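Local coordinates for hypothetical protein, IPT/TIG domain protein (Bacteroides ovatus, PDB 4HW6) that is of unknown function but, as an auxiliary nutrient-binding protein with an IPT/TIG domain and a six-bladed beta-propeller, probably binds carbohydrate, at residues A[142-153]-A[405-413]; A[275-283]-A[336-344]. All coordinates share one frame; numbering follows the deposited sequence.

Interaction 1. Residues A[142-153]-A[405-413]; sequences WRMMFDPNSNYD and TSIAYDMKR
Tyr152 lays one face of its ring over the backbone just after strand 405-410, with Met411 N 3.6 Å from its CE1 and Lys412 N over the same face. Asp410 slides past the tyrosine in the opposite direction, its carboxylate turned only 14° from the ring plane and OD1 3.5 Å from Tyr152 CB. Phe146 supports the tyrosine from its own segment: the CD1 edge of Tyr152 stands over the centre of the Phe146 ring. Charged groups close the end. The guanidinium of Arg413 spreads its edge across three acceptors: NH1 gives an almost straight bond (174°) to Tyr152 O at 2.7 Å and a salt bridge, on the syn side, to Asp410 OD2 at 2.8 Å, while NH2 makes another with Asp153 OD1 at 2.9 Å. Lys412 bends at chi3 (81°), which carries CE over one guanidinium face and NZ into a salt bridge with Asp153 OD1, 2.7 Å away and above the carboxylate plane. The same NZ reaches Asn151 O at 2.8 Å, nearly along the C=O axis. With an alanine here in place of the arginine, Tyr152 O would probably lose this donor and Asp153 and Asp410 a charged partner each, leaving the turn held chiefly by the lysine. Strands 143-146 and 405-410, innermost in two neighbouring propeller blades, run nearly parallel without direct backbone bonds. Met144, present as selenomethionine, extends its chain to place SE 3.8 Å from Ala408 CB, and water 1 bridges Met144 O and Ile407 O. Tyr417 adds a second partner to Asp410, and Phe169 a cation-pi contact to Arg413. The seam is thus mixed along the strands, with Met144, Phe146 and Ala408 contacts and one bridging water, but ionic beyond the end of 405-410, where two acids and two bases probably balance one another.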
loop_
_atom_site.group_PDB
_atom_site.type_symbol
_atom_site.label_atom_id
_atom_site.label_comp_id
_atom_site.label_asym_id
_atom_site.label_seq_id
_atom_site.Cartn_x
_atom_site.Cartn_y
_atom_site.Cartn_z
ATOM N N TRP A 142 -6.134 -7.976 -9.710
ATOM C CA TRP A 142 -6.258 -6.998 -10.774
ATOM C C TRP A 142 -6.392 -5.563 -10.247
ATOM O O TRP A 142 -5.681 -4.665 -10.693
ATOM C CB TRP A 142 -7.436 -7.388 -11.691
ATOM C CG TRP A 142 -7.690 -6.411 -12.790
ATOM C CD1 TRP A 142 -8.793 -5.629 -12.928
ATOM C CD2 TRP A 142 -6.831 -6.102 -13.882
ATOM N NE1 TRP A 142 -8.670 -4.835 -14.040
ATOM C CE2 TRP A 142 -7.472 -5.097 -14.644
ATOM C CE3 TRP A 142 -5.589 -6.576 -14.301
ATOM C CZ2 TRP A 142 -6.912 -4.571 -15.800
ATOM C CZ3 TRP A 142 -5.030 -6.045 -15.455
ATOM C CH2 TRP A 142 -5.684 -5.041 -16.178
ATOM N N ARG A 143 -7.339 -5.335 -9.344
ATOM C CA ARG A 143 -7.514 -4.035 -8.687
ATOM C C ARG A 143 -7.928 -4.268 -7.239
ATOM O O ARG A 143 -8.869 -5.033 -6.979
ATOM C CB ARG A 143 -8.611 -3.194 -9.346
ATOM C CG ARG A 143 -8.388 -2.836 -10.801
ATOM C CD ARG A 143 -7.280 -1.813 -10.972
ATOM N NE ARG A 143 -7.096 -1.450 -12.390
ATOM C CZ ARG A 143 -6.164 -1.930 -13.217
ATOM N NH1 ARG A 143 -5.297 -2.850 -12.837
ATOM N NH2 ARG A 143 -6.100 -1.469 -14.464
HETATM N N MSE A 144 -7.246 -3.593 -6.309
HETATM C CA MSE A 144 -7.496 -3.709 -4.868
HETATM C C MSE A 144 -8.197 -2.498 -4.294
HETATM O O MSE A 144 -8.027 -1.367 -4.780
HETATM C CB MSE A 144 -6.167 -3.766 -4.090
HETATM C CG MSE A 144 -5.394 -4.964 -4.246
HETATM SE SE MSE A 144 -3.668 -4.660 -3.333
HETATM C CE MSE A 144 -3.143 -6.510 -3.484
HETATM N N MSE A 145 -8.950 -2.733 -3.219
HETATM C CA MSE A 145 -9.560 -1.632 -2.468
HETATM C C MSE A 145 -9.893 -2.064 -1.036
HETATM O O MSE A 145 -10.522 -3.101 -0.809
HETATM C CB MSE A 145 -10.826 -1.224 -3.215
HETATM C CG MSE A 145 -11.667 -0.196 -2.597
HETATM SE SE MSE A 145 -11.056 1.597 -2.934
HETATM C CE MSE A 145 -9.948 1.387 -4.500
ATOM N N PHE A 146 -9.476 -1.259 -0.055
ATOM C CA PHE A 146 -9.946 -1.437 1.305
ATOM C C PHE A 146 -11.400 -0.947 1.411
ATOM O O PHE A 146 -11.773 0.068 0.804
ATOM C CB PHE A 146 -9.072 -0.641 2.306
ATOM C CG PHE A 146 -7.836 -1.364 2.765
ATOM C CD1 PHE A 146 -7.932 -2.363 3.710
ATOM C CD2 PHE A 146 -6.577 -0.997 2.314
ATOM C CE1 PHE A 146 -6.808 -3.032 4.162
ATOM C CE2 PHE A 146 -5.446 -1.659 2.776
ATOM C CZ PHE A 146 -5.568 -2.673 3.691
ATOM N N ASP A 147 -12.203 -1.645 2.204
ATOM C CA ASP A 147 -13.506 -1.139 2.632
ATOM C C ASP A 147 -13.246 0.063 3.540
ATOM O O ASP A 147 -12.621 -0.090 4.588
ATOM C CB ASP A 147 -14.285 -2.246 3.336
ATOM C CG ASP A 147 -15.611 -1.780 3.936
ATOM O OD1 ASP A 147 -15.909 -0.564 3.982
ATOM O OD2 ASP A 147 -16.357 -2.676 4.366
ATOM N N PRO A 148 -13.707 1.261 3.144
ATOM C CA PRO A 148 -13.391 2.466 3.945
ATOM C C PRO A 148 -14.015 2.525 5.349
ATOM O O PRO A 148 -13.592 3.348 6.176
ATOM C CB PRO A 148 -13.918 3.612 3.072
ATOM C CG PRO A 148 -15.036 2.992 2.316
ATOM C CD PRO A 148 -14.571 1.590 1.988
ATOM N N ASN A 149 -14.995 1.663 5.628
ATOM C CA ASN A 149 -15.596 1.574 6.949
ATOM C C ASN A 149 -15.101 0.405 7.805
ATOM O O ASN A 149 -15.702 0.118 8.838
ATOM C CB ASN A 149 -17.111 1.509 6.806
ATOM C CG ASN A 149 -17.674 2.772 6.206
ATOM O OD1 ASN A 149 -18.213 2.771 5.097
ATOM N ND2 ASN A 149 -17.502 3.876 6.916
ATOM N N SER A 150 -14.003 -0.229 7.379
ATOM C CA SER A 150 -13.462 -1.446 7.997
ATOM C C SER A 150 -12.203 -1.169 8.825
ATOM O O SER A 150 -11.636 -2.104 9.389
ATOM C CB SER A 150 -13.117 -2.508 6.906
ATOM O OG SER A 150 -11.879 -2.260 6.189
ATOM N N ASN A 151 -11.745 0.090 8.864
ATOM C CA ASN A 151 -10.484 0.440 9.561
ATOM C C ASN A 151 -9.306 -0.477 9.165
ATOM O O ASN A 151 -8.563 -0.997 10.013
ATOM C CB ASN A 151 -10.683 0.425 11.073
ATOM C CG ASN A 151 -9.497 1.005 11.827
ATOM O OD1 ASN A 151 -8.891 1.983 11.394
ATOM N ND2 ASN A 151 -9.155 0.393 12.945
ATOM N N TYR A 152 -9.168 -0.668 7.863
ATOM C CA TYR A 152 -8.086 -1.452 7.265
ATOM C C TYR A 152 -8.134 -2.926 7.615
ATOM O O TYR A 152 -7.104 -3.597 7.569
ATOM C CB TYR A 152 -6.701 -0.821 7.551
ATOM C CG TYR A 152 -6.639 0.553 6.956
ATOM C CD1 TYR A 152 -6.322 0.736 5.621
ATOM C CD2 TYR A 152 -6.994 1.659 7.706
ATOM C CE1 TYR A 152 -6.329 1.994 5.047
ATOM C CE2 TYR A 152 -7.016 2.925 7.142
ATOM C CZ TYR A 152 -6.677 3.077 5.818
ATOM O OH TYR A 152 -6.662 4.310 5.245
ATOM N N ASP A 153 -9.326 -3.431 7.927
ATOM C CA ASP A 153 -9.488 -4.854 8.244
ATOM C C ASP A 153 -10.073 -5.702 7.104
ATOM O O ASP A 153 -10.065 -6.922 7.195
ATOM C CB ASP A 153 -10.303 -5.052 9.509
ATOM C CG ASP A 153 -9.520 -4.708 10.780
ATOM O OD1 ASP A 153 -8.265 -4.694 10.769
ATOM O OD2 ASP A 153 -10.175 -4.446 11.794
ATOM N N THR A 405 0.487 -5.171 -10.511
ATOM C CA THR A 405 -0.684 -4.602 -11.147
ATOM C C THR A 405 -1.565 -3.771 -10.223
ATOM O O THR A 405 -1.963 -2.667 -10.564
ATOM C CB THR A 405 -1.513 -5.734 -11.785
ATOM O OG1 THR A 405 -0.681 -6.433 -12.725
ATOM C CG2 THR A 405 -2.737 -5.205 -12.505
ATOM N N SER A 406 -1.857 -4.299 -9.051
ATOM C CA SER A 406 -2.711 -3.669 -8.096
ATOM C C SER A 406 -1.910 -3.196 -6.883
ATOM O O SER A 406 -0.809 -3.709 -6.586
ATOM C CB SER A 406 -3.827 -4.655 -7.700
ATOM O OG SER A 406 -3.284 -5.842 -7.142
ATOM N N ILE A 407 -2.441 -2.194 -6.196
ATOM C CA ILE A 407 -1.764 -1.584 -5.081
ATOM C C ILE A 407 -2.773 -1.043 -4.063
ATOM O O ILE A 407 -3.827 -0.503 -4.409
ATOM C CB ILE A 407 -0.755 -0.502 -5.554
ATOM C CG1 ILE A 407 0.071 0.053 -4.391
ATOM C CG2 ILE A 407 -1.478 0.615 -6.337
ATOM C CD1 ILE A 407 1.255 0.913 -4.840
ATOM N N ALA A 408 -2.423 -1.185 -2.793
ATOM C CA ALA A 408 -3.172 -0.583 -1.691
ATOM C C ALA A 408 -2.200 -0.138 -0.601
ATOM O O ALA A 408 -1.103 -0.706 -0.467
ATOM C CB ALA A 408 -4.201 -1.567 -1.143
ATOM N N TYR A 409 -2.552 0.922 0.122
ATOM C CA TYR A 409 -1.741 1.375 1.235
ATOM C C TYR A 409 -2.525 1.225 2.515
ATOM O O TYR A 409 -3.609 1.792 2.660
ATOM C CB TYR A 409 -1.272 2.834 1.053
ATOM C CG TYR A 409 -0.324 3.222 2.158
ATOM C CD1 TYR A 409 0.987 2.752 2.178
ATOM C CD2 TYR A 409 -0.746 4.001 3.213
ATOM C CE1 TYR A 409 1.846 3.071 3.214
ATOM C CE2 TYR A 409 0.128 4.347 4.243
ATOM C CZ TYR A 409 1.425 3.871 4.232
ATOM O OH TYR A 409 2.268 4.190 5.296
ATOM N N ASP A 410 -1.956 0.469 3.443
ATOM C CA ASP A 410 -2.556 0.178 4.726
ATOM C C ASP A 410 -2.045 1.226 5.698
ATOM O O ASP A 410 -0.896 1.159 6.146
ATOM C CB ASP A 410 -2.125 -1.218 5.141
ATOM C CG ASP A 410 -2.776 -1.710 6.417
ATOM O OD1 ASP A 410 -3.172 -0.892 7.282
ATOM O OD2 ASP A 410 -2.830 -2.957 6.556
HETATM N N MSE A 411 -2.876 2.219 5.995
HETATM C CA MSE A 411 -2.487 3.300 6.908
HETATM C C MSE A 411 -2.345 2.797 8.344
HETATM O O MSE A 411 -1.539 3.313 9.128
HETATM C CB MSE A 411 -3.502 4.444 6.841
HETATM C CG MSE A 411 -3.527 5.185 5.506
HETATM SE SE MSE A 411 -4.609 6.800 5.614
HETATM C CE MSE A 411 -4.193 7.270 7.433
ATOM N N LYS A 412 -3.125 1.787 8.704
ATOM C CA LYS A 412 -3.071 1.277 10.067
ATOM C C LYS A 412 -1.762 0.534 10.333
ATOM O O LYS A 412 -1.134 0.691 11.382
ATOM C CB LYS A 412 -4.271 0.370 10.348
ATOM C CG LYS A 412 -4.311 -0.197 11.750
ATOM C CD LYS A 412 -5.702 -0.666 12.149
ATOM C CE LYS A 412 -6.035 -2.046 11.612
ATOM N NZ LYS A 412 -7.393 -2.464 12.071
ATOM N N ARG A 413 -1.351 -0.280 9.385
ATOM C CA ARG A 413 -0.159 -1.116 9.548
ATOM C C ARG A 413 1.067 -0.518 8.852
ATOM O O ARG A 413 2.131 -1.138 8.861
ATOM C CB ARG A 413 -0.439 -2.523 9.030
ATOM C CG ARG A 413 -1.656 -3.151 9.694
ATOM C CD ARG A 413 -1.934 -4.586 9.275
ATOM N NE ARG A 413 -3.156 -5.074 9.919
ATOM C CZ ARG A 413 -4.402 -4.797 9.528
ATOM N NH1 ARG A 413 -4.635 -4.069 8.456
ATOM N NH2 ARG A 413 -5.436 -5.263 10.226
HETATM O O HOH W 1 -6.260 0.316 -3.436
#

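Interaction 2. Residues A[275-283]-A[336-344]; sequences NFHIVWHPT and GPNQGIFVK
Two consecutive blades of the six-bladed beta-propeller meet here through their innermost strands, 276-280 and 337-344, which line up at 10° with their axes 7.5 Å apart. That spacing is too wide for a shared sheet: no direct hydrogen bond crosses, and side chains and one water fill the seam. Water 2 lies in the plane of the His277 ring, 2.9 Å from NE2, accepts from Gln339 NE2 at 3.0 Å and donates to Gly340 O at 2.8 Å, so it joins the two blades. The imidazole and the glutamine amide are almost perpendicular, and Gln339 crosses the histidine obliquely with CG beside NE2. Its amide also ties on two further blades: OE1 takes Ile407 N in the next and NE2 bonds Met144 O in the one beyond. Next along the strand, Val279 sets CG2 3.4 Å from Gly340 O and CG1 against Phe342 CE2. The nearby Gly340 N is buried without a partner.

Phe342 has the largest share of the buried surface. With CG anti to its carbonyl carbon (chi1 -70°), the ring swings across the seam, Val279 O lying at its edge, while residues 281 and 282 cover one face. His281 CA makes a CH-pi contact 4.0 Å from the ring centroid, and Pro282 CD makes a second, off-centre one over the same face. The imidazole of His281 completes the cover in a T-shaped stack, edge toward the phenyl face, with centroids 5.0 Å apart and planes at 71°. Its rotation is fixed at both nitrogens: ND1 bonds the backbone N and OG1 of Thr283, and NE2 bonds Asp353. Held this way, the imidazole points its carbon edge at the phenylalanine, His281 CD2 lying 3.6 Å from Phe342 CE1.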
loop_
_atom_site.group_PDB
_atom_site.type_symbol
_atom_site.label_atom_id
_atom_site.label_comp_id
_atom_site.label_asym_id
_atom_site.label_seq_id
_atom_site.Cartn_x
_atom_site.Cartn_y
_atom_site.Cartn_z
ATOM N N ASN A 275 -7.842 0.353 -21.984
ATOM C CA ASN A 275 -8.167 0.292 -20.583
ATOM C C ASN A 275 -7.749 1.615 -19.951
ATOM O O ASN A 275 -6.663 2.141 -20.256
ATOM C CB ASN A 275 -7.382 -0.838 -19.895
ATOM C CG ASN A 275 -7.997 -2.209 -20.091
ATOM O OD1 ASN A 275 -8.973 -2.375 -20.814
ATOM N ND2 ASN A 275 -7.411 -3.206 -19.445
ATOM N N PHE A 276 -8.578 2.125 -19.048
ATOM C CA PHE A 276 -8.236 3.299 -18.258
ATOM C C PHE A 276 -8.543 2.982 -16.809
ATOM O O PHE A 276 -9.403 2.162 -16.518
ATOM C CB PHE A 276 -9.048 4.531 -18.711
ATOM C CG PHE A 276 -8.841 4.875 -20.153
ATOM C CD1 PHE A 276 -7.692 5.539 -20.556
ATOM C CD2 PHE A 276 -9.764 4.491 -21.122
ATOM C CE1 PHE A 276 -7.467 5.807 -21.899
ATOM C CE2 PHE A 276 -9.548 4.777 -22.450
ATOM C CZ PHE A 276 -8.397 5.444 -22.844
ATOM N N HIS A 277 -7.855 3.670 -15.918
ATOM C CA HIS A 277 -8.147 3.608 -14.494
ATOM C C HIS A 277 -8.126 5.020 -13.979
ATOM O O HIS A 277 -7.110 5.709 -14.077
ATOM C CB HIS A 277 -7.113 2.775 -13.757
ATOM C CG HIS A 277 -7.437 2.564 -12.314
ATOM N ND1 HIS A 277 -8.551 1.869 -11.896
ATOM C CD2 HIS A 277 -6.813 2.992 -11.193
ATOM C CE1 HIS A 277 -8.593 1.877 -10.575
ATOM N NE2 HIS A 277 -7.548 2.555 -10.124
ATOM N N ILE A 278 -9.246 5.435 -13.410
ATOM C CA ILE A 278 -9.410 6.792 -12.892
ATOM C C ILE A 278 -9.316 6.757 -11.376
ATOM O O ILE A 278 -9.900 5.888 -10.742
ATOM C CB ILE A 278 -10.748 7.385 -13.356
ATOM C CG1 ILE A 278 -10.775 7.511 -14.891
ATOM C CG2 ILE A 278 -10.960 8.793 -12.752
ATOM C CD1 ILE A 278 -12.136 7.861 -15.467
ATOM N N VAL A 279 -8.542 7.677 -10.805
ATOM C CA VAL A 279 -8.400 7.782 -9.360
ATOM C C VAL A 279 -8.536 9.251 -8.939
ATOM O O VAL A 279 -7.740 10.103 -9.362
ATOM C CB VAL A 279 -7.028 7.249 -8.839
ATOM C CG1 VAL A 279 -7.060 7.185 -7.325
ATOM C CG2 VAL A 279 -6.650 5.888 -9.447
ATOM N N TRP A 280 -9.530 9.541 -8.102
ATOM C CA TRP A 280 -9.728 10.882 -7.562
ATOM C C TRP A 280 -8.630 11.233 -6.550
ATOM O O TRP A 280 -8.279 10.433 -5.673
ATOM C CB TRP A 280 -11.123 11.042 -6.926
ATOM C CG TRP A 280 -12.191 11.168 -7.944
ATOM C CD1 TRP A 280 -13.040 10.187 -8.367
ATOM C CD2 TRP A 280 -12.424 12.294 -8.770
ATOM N NE1 TRP A 280 -13.861 10.667 -9.366
ATOM C CE2 TRP A 280 -13.473 11.952 -9.659
ATOM C CE3 TRP A 280 -11.856 13.571 -8.847
ATOM C CZ2 TRP A 280 -13.966 12.851 -10.600
ATOM C CZ3 TRP A 280 -12.328 14.445 -9.807
ATOM C CH2 TRP A 280 -13.382 14.081 -10.662
ATOM N N HIS A 281 -8.100 12.449 -6.656
ATOM C CA HIS A 281 -7.294 12.990 -5.582
ATOM C C HIS A 281 -8.159 13.056 -4.332
ATOM O O HIS A 281 -9.353 13.288 -4.431
ATOM C CB HIS A 281 -6.790 14.388 -5.920
ATOM C CG HIS A 281 -5.742 14.904 -4.981
ATOM N ND1 HIS A 281 -6.035 15.687 -3.880
ATOM C CD2 HIS A 281 -4.396 14.754 -4.991
ATOM C CE1 HIS A 281 -4.906 15.993 -3.259
ATOM N NE2 HIS A 281 -3.899 15.430 -3.910
ATOM N N PRO A 282 -7.554 12.850 -3.140
ATOM C CA PRO A 282 -8.392 12.835 -1.949
ATOM C C PRO A 282 -9.197 14.115 -1.725
ATOM O O PRO A 282 -10.279 14.064 -1.150
ATOM C CB PRO A 282 -7.382 12.595 -0.825
ATOM C CG PRO A 282 -6.335 11.757 -1.474
ATOM C CD PRO A 282 -6.211 12.310 -2.874
ATOM N N THR A 283 -8.697 15.256 -2.184
ATOM C CA THR A 283 -9.459 16.513 -2.089
ATOM C C THR A 283 -10.709 16.560 -2.978
ATOM O O THR A 283 -11.623 17.359 -2.736
ATOM C CB THR A 283 -8.605 17.727 -2.509
ATOM O OG1 THR A 283 -8.194 17.574 -3.872
ATOM C CG2 THR A 283 -7.383 17.876 -1.616
ATOM N N GLY A 336 2.851 0.102 -19.191
ATOM C CA GLY A 336 1.682 -0.548 -18.617
ATOM C C GLY A 336 1.316 -0.122 -17.226
ATOM O O GLY A 336 1.107 -0.968 -16.351
ATOM N N PRO A 337 1.175 1.198 -17.007
ATOM C CA PRO A 337 0.764 1.653 -15.688
ATOM C C PRO A 337 -0.643 1.135 -15.415
ATOM O O PRO A 337 -1.526 1.264 -16.261
ATOM C CB PRO A 337 0.765 3.167 -15.824
ATOM C CG PRO A 337 0.525 3.434 -17.280
ATOM C CD PRO A 337 1.277 2.301 -17.959
ATOM N N ASN A 338 -0.837 0.517 -14.265
ATOM C CA ASN A 338 -2.089 -0.114 -13.925
ATOM C C ASN A 338 -2.766 0.611 -12.765
ATOM O O ASN A 338 -3.230 1.734 -12.991
ATOM C CB ASN A 338 -1.942 -1.632 -13.780
ATOM C CG ASN A 338 -2.302 -2.351 -15.082
ATOM O OD1 ASN A 338 -3.424 -2.838 -15.225
ATOM N ND2 ASN A 338 -1.384 -2.342 -16.067
ATOM N N GLN A 339 -2.840 0.046 -11.562
ATOM C CA GLN A 339 -3.496 0.752 -10.481
ATOM C C GLN A 339 -2.547 1.753 -9.829
ATOM O O GLN A 339 -1.331 1.539 -9.784
ATOM C CB GLN A 339 -4.019 -0.221 -9.425
ATOM C CG GLN A 339 -4.873 0.452 -8.385
ATOM C CD GLN A 339 -5.633 -0.520 -7.491
ATOM O OE1 GLN A 339 -5.252 -1.681 -7.347
ATOM N NE2 GLN A 339 -6.722 -0.028 -6.871
ATOM N N GLY A 340 -3.103 2.880 -9.417
ATOM C CA GLY A 340 -2.413 3.799 -8.544
ATOM C C GLY A 340 -3.235 4.296 -7.385
ATOM O O GLY A 340 -4.454 4.293 -7.435
ATOM N N ILE A 341 -2.542 4.778 -6.354
ATOM C CA ILE A 341 -3.180 5.311 -5.162
ATOM C C ILE A 341 -2.437 6.531 -4.652
ATOM O O ILE A 341 -1.239 6.682 -4.856
ATOM C CB ILE A 341 -3.226 4.274 -4.024
ATOM C CG1 ILE A 341 -1.801 3.737 -3.719
ATOM C CG2 ILE A 341 -4.181 3.142 -4.393
ATOM C CD1 ILE A 341 -1.735 2.937 -2.439
ATOM N N PHE A 342 -3.165 7.393 -3.955
ATOM C CA PHE A 342 -2.583 8.541 -3.307
ATOM C C PHE A 342 -2.157 8.227 -1.883
ATOM O O PHE A 342 -2.921 7.640 -1.118
ATOM C CB PHE A 342 -3.579 9.682 -3.322
ATOM C CG PHE A 342 -3.799 10.261 -4.697
ATOM C CD1 PHE A 342 -2.925 11.202 -5.205
ATOM C CD2 PHE A 342 -4.878 9.881 -5.471
ATOM C CE1 PHE A 342 -3.106 11.750 -6.478
ATOM C CE2 PHE A 342 -5.060 10.414 -6.733
ATOM C CZ PHE A 342 -4.191 11.376 -7.230
ATOM N N VAL A 343 -0.945 8.627 -1.526
ATOM C CA VAL A 343 -0.405 8.377 -0.211
ATOM C C VAL A 343 0.200 9.666 0.340
ATOM O O VAL A 343 1.000 10.332 -0.330
ATOM C CB VAL A 343 0.652 7.243 -0.260
ATOM C CG1 VAL A 343 1.260 7.028 1.108
ATOM C CG2 VAL A 343 0.030 5.957 -0.783
ATOM N N LYS A 344 -0.197 10.029 1.554
ATOM C CA LYS A 344 0.284 11.264 2.186
ATOM C C LYS A 344 1.797 11.246 2.369
ATOM O O LYS A 344 2.371 10.245 2.808
ATOM C CB LYS A 344 -0.418 11.485 3.530
ATOM C CG LYS A 344 -0.573 12.947 3.922
ATOM C CD LYS A 344 -1.674 13.119 4.964
ATOM C CE LYS A 344 -2.383 14.457 4.836
ATOM N NZ LYS A 344 -3.342 14.678 5.956
HETATM O O HOH W 2 -6.968 2.959 -7.292
#

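Overall arrangement
Interactions 1 and 2 lie on four successive blades of the propeller, their innermost strands following one another as 276-280, 337-344, 405-410 and 143-146, with the two centres 13 Å apart. The two interactions meet where 337-344 and 405-410, one strand from each, lie side by side: Gln339 N lies 3.0 Å from Thr405 O, a probable hydrogen bond. Trp142 CH2 also packs 3.3 Å from Asn338 OD1. Interaction 1 joins the blade built from both chain ends, in which strand 109-115 pairs with 425-431, to the blade that follows it in the ring. A bound 1,2-ethanediol, probably from the crystallisation liquor, lies about 3 Å from the His281 side chain in interaction 2.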